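Local coordinates for tRNA-splicing ligase RtcB (Thermus thermophilus, PDB 2EPG), which probably joins RNA ends bearing a 2',3'-cyclic phosphate or 3'-phosphate to 5'-hydroxyl ends, using GTP and manganese, at residues 94-106 and 349-361. Residues are numbered along the deposited sequence; the frame is centred on the assembly and turned at random.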
ATOM      1  N   GLU A  94     -13.341  15.551  17.172  1.00 36.18           N
ATOM      2  CA  GLU A  94     -12.507  16.652  17.633  1.00 35.55           C
ATOM      3  C   GLU A  94     -12.336  17.665  16.494  1.00 33.23           C
ATOM      4  O   GLU A  94     -11.413  18.466  16.500  1.00 33.04           O
ATOM      5  CB  GLU A  94     -11.147  16.084  18.047  1.00 39.03           C
ATOM      6  CG  GLU A  94     -10.651  16.455  19.429  1.00 45.27           C
ATOM      7  CD  GLU A  94     -11.688  16.249  20.510  1.00 46.44           C
ATOM      8  OE1 GLU A  94     -12.181  15.116  20.678  1.00 47.39           O
ATOM      9  OE2 GLU A  94     -12.009  17.239  21.192  1.00 49.68           O
ATOM     10  N   GLY A  95     -13.218  17.601  15.504  1.00 31.60           N
ATOM     11  CA  GLY A  95     -13.116  18.510  14.378  1.00 30.00           C
ATOM     12  C   GLY A  95     -11.995  18.142  13.421  1.00 28.59           C
ATOM     13  O   GLY A  95     -11.425  19.007  12.750  1.00 28.59           O
ATOM     14  N   GLY A  96     -11.682  16.852  13.353  1.00 27.24           N
ATOM     15  CA  GLY A  96     -10.621  16.385  12.483  1.00 27.40           C
ATOM     16  C   GLY A  96     -10.867  16.620  11.001  1.00 27.07           C
ATOM     17  O   GLY A  96     -12.006  16.759  10.554  1.00 27.29           O
ATOM     18  N   VAL A  97      -9.787  16.650  10.231  1.00 25.63           N
ATOM     19  CA  VAL A  97      -9.886  16.886   8.802  1.00 25.36           C
ATOM     20  C   VAL A  97      -9.407  15.701   7.981  1.00 26.48           C
ATOM     21  O   VAL A  97      -8.798  14.769   8.510  1.00 26.88           O
ATOM     22  CB  VAL A  97      -9.045  18.118   8.393  1.00 27.90           C
ATOM     23  CG1 VAL A  97      -9.633  19.385   8.998  1.00 25.86           C
ATOM     24  CG2 VAL A  97      -7.580  17.938   8.834  1.00 26.71           C
ATOM     25  N   VAL A  98      -9.709  15.728   6.689  1.00 25.76           N
ATOM     26  CA  VAL A  98      -9.254  14.693   5.766  1.00 25.03           C
ATOM     27  C   VAL A  98      -8.523  15.444   4.659  1.00 25.77           C
ATOM     28  O   VAL A  98      -9.027  16.457   4.151  1.00 26.05           O
ATOM     29  CB  VAL A  98     -10.423  13.850   5.150  1.00 24.51           C
ATOM     30  CG1 VAL A  98     -11.470  14.753   4.495  1.00 25.20           C
ATOM     31  CG2 VAL A  98      -9.845  12.881   4.082  1.00 23.53           C
ATOM     32  N   SER A  99      -7.334  14.970   4.300  1.00 25.89           N
ATOM     33  CA  SER A  99      -6.544  15.631   3.266  1.00 28.25           C
ATOM     34  C   SER A  99      -6.085  14.732   2.130  1.00 29.19           C
ATOM     35  O   SER A  99      -5.359  13.766   2.356  1.00 28.76           O
ATOM     36  CB  SER A  99      -5.316  16.278   3.879  1.00 27.74           C
ATOM     37  OG  SER A  99      -4.480  16.746   2.846  1.00 30.83           O
ATOM     38  N   PRO A 100      -6.491  15.045   0.886  1.00 29.78           N
ATOM     39  CA  PRO A 100      -6.090  14.230  -0.267  1.00 30.20           C
ATOM     40  C   PRO A 100      -4.571  14.086  -0.331  1.00 30.01           C
ATOM     41  O   PRO A 100      -4.047  13.047  -0.733  1.00 32.26           O
ATOM     42  CB  PRO A 100      -6.642  15.017  -1.456  1.00 30.98           C
ATOM     43  CG  PRO A 100      -7.851  15.691  -0.888  1.00 28.84           C
ATOM     44  CD  PRO A 100      -7.372  16.152   0.470  1.00 29.69           C
ATOM     45  N   GLY A 101      -3.866  15.138   0.069  1.00 30.99           N
ATOM     46  CA  GLY A 101      -2.416  15.092   0.049  1.00 29.75           C
ATOM     47  C   GLY A 101      -1.882  14.113   1.077  1.00 31.27           C
ATOM     48  O   GLY A 101      -0.724  13.691   1.000  1.00 29.77           O
ATOM     49  N   GLY A 102      -2.727  13.758   2.042  1.00 29.92           N
ATOM     50  CA  GLY A 102      -2.330  12.827   3.085  1.00 31.58           C
ATOM     51  C   GLY A 102      -2.474  11.386   2.645  1.00 31.84           C
ATOM     52  O   GLY A 102      -2.049  10.469   3.337  1.00 31.40           O
ATOM     53  N   VAL A 103      -3.096  11.187   1.493  1.00 33.03           N
ATOM     54  CA  VAL A 103      -3.298   9.852   0.953  1.00 32.91           C
ATOM     55  C   VAL A 103      -2.360   9.674  -0.245  1.00 33.83           C
ATOM     56  O   VAL A 103      -1.778   8.615  -0.439  1.00 36.01           O
ATOM     57  CB  VAL A 103      -4.766   9.662   0.482  1.00 32.29           C
ATOM     58  CG1 VAL A 103      -4.918   8.330  -0.252  1.00 31.42           C
ATOM     59  CG2 VAL A 103      -5.718   9.709   1.677  1.00 31.28           C
ATOM     60  N   GLY A 104      -2.204  10.725  -1.038  1.00 34.21           N
ATOM     61  CA  GLY A 104      -1.350  10.638  -2.205  1.00 36.12           C
ATOM     62  C   GLY A 104      -2.220  10.502  -3.441  1.00 37.28           C
ATOM     63  O   GLY A 104      -3.379  10.071  -3.364  1.00 36.51           O
ATOM     64  N   PHE A 105      -1.670  10.847  -4.594  1.00 38.56           N
ATOM     65  CA  PHE A 105      -2.458  10.770  -5.806  1.00 39.17           C
ATOM     66  C   PHE A 105      -2.877   9.377  -6.224  1.00 37.08           C
ATOM     67  O   PHE A 105      -4.029   9.178  -6.599  1.00 36.86           O
ATOM     68  CB  PHE A 105      -1.765  11.540  -6.938  1.00 43.81           C
ATOM     69  CG  PHE A 105      -2.046  13.029  -6.881  1.00 48.79           C
ATOM     70  CD1 PHE A 105      -1.452  13.827  -5.901  1.00 50.34           C
ATOM     71  CD2 PHE A 105      -3.026  13.598  -7.700  1.00 50.96           C
ATOM     72  CE1 PHE A 105      -1.842  15.170  -5.731  1.00 52.96           C
ATOM     73  CE2 PHE A 105      -3.422  14.934  -7.537  1.00 50.63           C
ATOM     74  CZ  PHE A 105      -2.835  15.719  -6.553  1.00 51.88           C
ATOM     75  N   ASP A 106      -1.986   8.398  -6.137  1.00 34.61           N
ATOM     76  CA  ASP A 106      -2.404   7.061  -6.524  1.00 34.42           C
ATOM     77  C   ASP A 106      -3.080   6.346  -5.347  1.00 32.64           C
ATOM     78  O   ASP A 106      -2.457   5.597  -4.607  1.00 32.92           O
ATOM     79  CB  ASP A 106      -1.234   6.241  -7.048  1.00 35.08           C
ATOM     80  CG  ASP A 106      -1.697   4.949  -7.725  1.00 38.85           C
ATOM     81  OD1 ASP A 106      -0.861   4.260  -8.352  1.00 41.14           O
ATOM     82  OD2 ASP A 106      -2.899   4.619  -7.624  1.00 35.43           O
ATOM     83  N   GLY A 349      -9.410   3.459  21.820  1.00 32.64           N
ATOM     84  CA  GLY A 349     -10.819   3.303  22.123  1.00 32.18           C
ATOM     85  C   GLY A 349     -11.753   4.193  21.324  1.00 32.53           C
ATOM     86  O   GLY A 349     -12.925   4.305  21.664  1.00 34.28           O
ATOM     87  N   ARG A 350     -11.258   4.835  20.268  1.00 32.36           N
ATOM     88  CA  ARG A 350     -12.110   5.721  19.464  1.00 32.02           C
ATOM     89  C   ARG A 350     -12.003   5.446  17.965  1.00 31.00           C
ATOM     90  O   ARG A 350     -11.068   4.789  17.499  1.00 27.16           O
ATOM     91  CB  ARG A 350     -11.748   7.188  19.708  1.00 35.57           C
ATOM     92  CG  ARG A 350     -12.110   7.711  21.092  1.00 43.41           C
ATOM     93  CD  ARG A 350     -11.672   9.162  21.299  1.00 47.72           C
ATOM     94  NE  ARG A 350     -10.218   9.311  21.387  1.00 53.41           N
ATOM     95  CZ  ARG A 350      -9.463   8.815  22.370  1.00 55.91           C
ATOM     96  NH1 ARG A 350      -8.151   9.003  22.361  1.00 57.06           N
ATOM     97  NH2 ARG A 350     -10.013   8.133  23.367  1.00 58.66           N
ATOM     98  N   ARG A 351     -12.970   5.957  17.210  1.00 28.81           N
ATOM     99  CA  ARG A 351     -12.953   5.788  15.769  1.00 29.21           C
ATOM    100  C   ARG A 351     -12.192   6.988  15.221  1.00 28.06           C
ATOM    101  O   ARG A 351     -12.565   8.134  15.470  1.00 27.84           O
ATOM    102  CB  ARG A 351     -14.380   5.774  15.229  1.00 31.97           C
ATOM    103  CG  ARG A 351     -14.500   5.833  13.707  1.00 34.78           C
ATOM    104  CD  ARG A 351     -15.976   5.690  13.322  1.00 37.10           C
ATOM    105  NE  ARG A 351     -16.349   6.482  12.157  1.00 40.59           N
ATOM    106  CZ  ARG A 351     -16.491   5.991  10.936  1.00 43.76           C
ATOM    107  NH1 ARG A 351     -16.833   6.797   9.939  1.00 45.71           N
ATOM    108  NH2 ARG A 351     -16.295   4.693  10.713  1.00 47.19           N
ATOM    109  N   VAL A 352     -11.105   6.736  14.503  1.00 25.86           N
ATOM    110  CA  VAL A 352     -10.336   7.832  13.941  1.00 23.65           C
ATOM    111  C   VAL A 352     -10.054   7.536  12.487  1.00 23.74           C
ATOM    112  O   VAL A 352     -10.161   6.396  12.057  1.00 25.98           O
ATOM    113  CB  VAL A 352      -8.999   8.045  14.700  1.00 23.34           C
ATOM    114  CG1 VAL A 352      -9.276   8.446  16.138  1.00 23.67           C
ATOM    115  CG2 VAL A 352      -8.160   6.783  14.653  1.00 24.03           C
ATOM    116  N   LEU A 353      -9.734   8.572  11.724  1.00 23.78           N
ATOM    117  CA  LEU A 353      -9.415   8.409  10.318  1.00 23.29           C
ATOM    118  C   LEU A 353      -7.890   8.432  10.196  1.00 22.19           C
ATOM    119  O   LEU A 353      -7.256   9.443  10.506  1.00 20.72           O
ATOM    120  CB  LEU A 353     -10.012   9.554   9.495  1.00 24.35           C
ATOM    121  CG  LEU A 353      -9.637   9.523   8.011  1.00 24.89           C
ATOM    122  CD1 LEU A 353     -10.318   8.339   7.349  1.00 23.30           C
ATOM    123  CD2 LEU A 353     -10.049  10.843   7.344  1.00 25.17           C
ATOM    124  N   VAL A 354      -7.310   7.335   9.720  1.00 20.87           N
ATOM    125  CA  VAL A 354      -5.859   7.244   9.590  1.00 22.07           C
ATOM    126  C   VAL A 354      -5.365   7.421   8.159  1.00 24.14           C
ATOM    127  O   VAL A 354      -5.676   6.598   7.289  1.00 22.07           O
ATOM    128  CB  VAL A 354      -5.343   5.881  10.109  1.00 23.24           C
ATOM    129  CG1 VAL A 354      -3.800   5.852  10.092  1.00 22.80           C
ATOM    130  CG2 VAL A 354      -5.878   5.633  11.513  1.00 22.19           C
ATOM    131  N   HIS A 355      -4.595   8.494   7.934  1.00 24.20           N
ATOM    132  CA  HIS A 355      -4.024   8.794   6.628  1.00 24.09           C
ATOM    133  C   HIS A 355      -2.676   8.077   6.575  1.00 25.51           C
ATOM    134  O   HIS A 355      -1.842   8.203   7.492  1.00 24.72           O
ATOM    135  CB  HIS A 355      -3.741  10.298   6.442  1.00 26.51           C
ATOM    136  CG  HIS A 355      -4.960  11.164   6.337  1.00 27.90           C
ATOM    137  ND1 HIS A 355      -5.743  11.492   7.424  1.00 27.46           N
ATOM    138  CD2 HIS A 355      -5.495  11.816   5.274  1.00 26.73           C
ATOM    139  CE1 HIS A 355      -6.706  12.315   7.035  1.00 30.50           C
ATOM    140  NE2 HIS A 355      -6.576  12.528   5.736  1.00 27.17           N
ATOM    141  N   ARG A 356      -2.463   7.337   5.498  1.00 23.03           N
ATOM    142  CA  ARG A 356      -1.217   6.618   5.311  1.00 24.29           C
ATOM    143  C   ARG A 356      -0.800   6.828   3.879  1.00 23.49           C
ATOM    144  O   ARG A 356      -1.487   6.384   2.966  1.00 24.25           O
ATOM    145  CB  ARG A 356      -1.391   5.108   5.572  1.00 20.84           C
ATOM    146  CG  ARG A 356      -1.736   4.712   7.025  1.00 22.70           C
ATOM    147  CD  ARG A 356      -1.517   3.200   7.267  1.00 22.01           C
ATOM    148  NE  ARG A 356      -1.834   2.784   8.632  1.00 24.33           N
ATOM    149  CZ  ARG A 356      -3.046   2.421   9.052  1.00 23.34           C
ATOM    150  NH1 ARG A 356      -3.230   2.067  10.316  1.00 21.48           N
ATOM    151  NH2 ARG A 356      -4.081   2.408   8.216  1.00 24.81           N
ATOM    152  N   LYS A 357       0.307   7.529   3.682  1.00 25.15           N
ATOM    153  CA  LYS A 357       0.830   7.764   2.343  1.00 27.44           C
ATOM    154  C   LYS A 357       2.195   7.124   2.348  1.00 26.33           C
ATOM    155  O   LYS A 357       3.090   7.580   3.067  1.00 26.41           O
ATOM    156  CB  LYS A 357       0.987   9.257   2.035  1.00 28.49           C
ATOM    157  CG  LYS A 357       1.277   9.500   0.547  1.00 32.18           C
ATOM    158  CD  LYS A 357       2.070  10.770   0.252  1.00 33.19           C
ATOM    159  CE  LYS A 357       1.499  11.997   0.912  1.00 32.27           C
ATOM    160  NZ  LYS A 357       2.109  13.251   0.396  1.00 33.51           N
ATOM    161  N   GLY A 358       2.362   6.074   1.553  1.00 27.09           N
ATOM    162  CA  GLY A 358       3.642   5.384   1.517  1.00 27.83           C
ATOM    163  C   GLY A 358       3.943   4.723   2.854  1.00 29.71           C
ATOM    164  O   GLY A 358       5.055   4.806   3.373  1.00 29.99           O
ATOM    165  N   ALA A 359       2.929   4.093   3.426  1.00 27.37           N
ATOM    166  CA  ALA A 359       3.065   3.395   4.696  1.00 27.88           C
ATOM    167  C   ALA A 359       1.931   2.391   4.673  1.00 28.07           C
ATOM    168  O   ALA A 359       0.949   2.565   3.938  1.00 27.40           O
ATOM    169  CB  ALA A 359       2.913   4.357   5.869  1.00 24.23           C
ATOM    170  N   THR A 360       2.071   1.339   5.461  1.00 28.35           N
ATOM    171  CA  THR A 360       1.089   0.270   5.482  1.00 26.69           C
ATOM    172  C   THR A 360       0.373   0.098   6.788  1.00 26.48           C
ATOM    173  O   THR A 360       0.871   0.497   7.833  1.00 27.36           O
ATOM    174  CB  THR A 360       1.757  -1.097   5.193  1.00 28.15           C
ATOM    175  OG1 THR A 360       2.855  -1.287   6.102  1.00 25.25           O
ATOM    176  CG2 THR A 360       2.264  -1.167   3.760  1.00 24.58           C
ATOM    177  N   ARG A 361      -0.811  -0.503   6.710  1.00 25.84           N
ATOM    178  CA  ARG A 361      -1.566  -0.833   7.899  1.00 25.01           C
ATOM    179  C   ARG A 361      -0.799  -2.083   8.297  1.00 22.90           C
ATOM    180  O   ARG A 361      -0.370  -2.846   7.432  1.00 21.13           O
ATOM    181  CB  ARG A 361      -3.016  -1.211   7.577  1.00 24.45           C
ATOM    182  CG  ARG A 361      -3.878  -1.350   8.818  1.00 25.28           C
ATOM    183  CD  ARG A 361      -5.241  -1.975   8.514  1.00 28.42           C
ATOM    184  NE  ARG A 361      -5.129  -3.392   8.191  1.00 28.19           N
ATOM    185  CZ  ARG A 361      -6.174  -4.197   8.011  1.00 31.24           C
ATOM    186  NH1 ARG A 361      -5.995  -5.480   7.722  1.00 30.00           N
ATOM    187  NH2 ARG A 361      -7.403  -3.716   8.112  1.00 28.67           N
TER
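In the buried core of the RtcB fold, strand 350-357 packs against the turn that leads to D106, a predicted manganese ligand; L353, H355 and K357 reach toward V98 and the backbone of 97-104. H355 NE2 accepts the backbone N-H of S99 at 2.9 Å, nearly straight at 170°, with the donor tilted 24° out of the ring plane. V98 CA lies at the ring edge, 3.4 Å from H355 NE2, and V97 O is 3.5 Å from H355 CE1. With CG anti to the carbonyl carbon (chi1 -69°), the ring is carried toward the backbone of S99. H355 CB lies 3.5 Å from G102 O. G102, which has no side chain, lies close beside the H355 ring. An alanine in place of H355 would probably leave the S99 N-H without its acceptor and open a gap beside G102. Beside the ring, L353 CD2 packs against V98 CB at 3.7 Å. K357 runs past the turn, its CG 3.3 Å from V103 O, and its NZ is hydrogen-bonded to Y80 O and F82 O. Helix 288-321 also packs on V98 and V103. The arrangement is that of a glycine-rich turn seated on a core strand beside the predicted manganese and GMP site of an RtcB ligase.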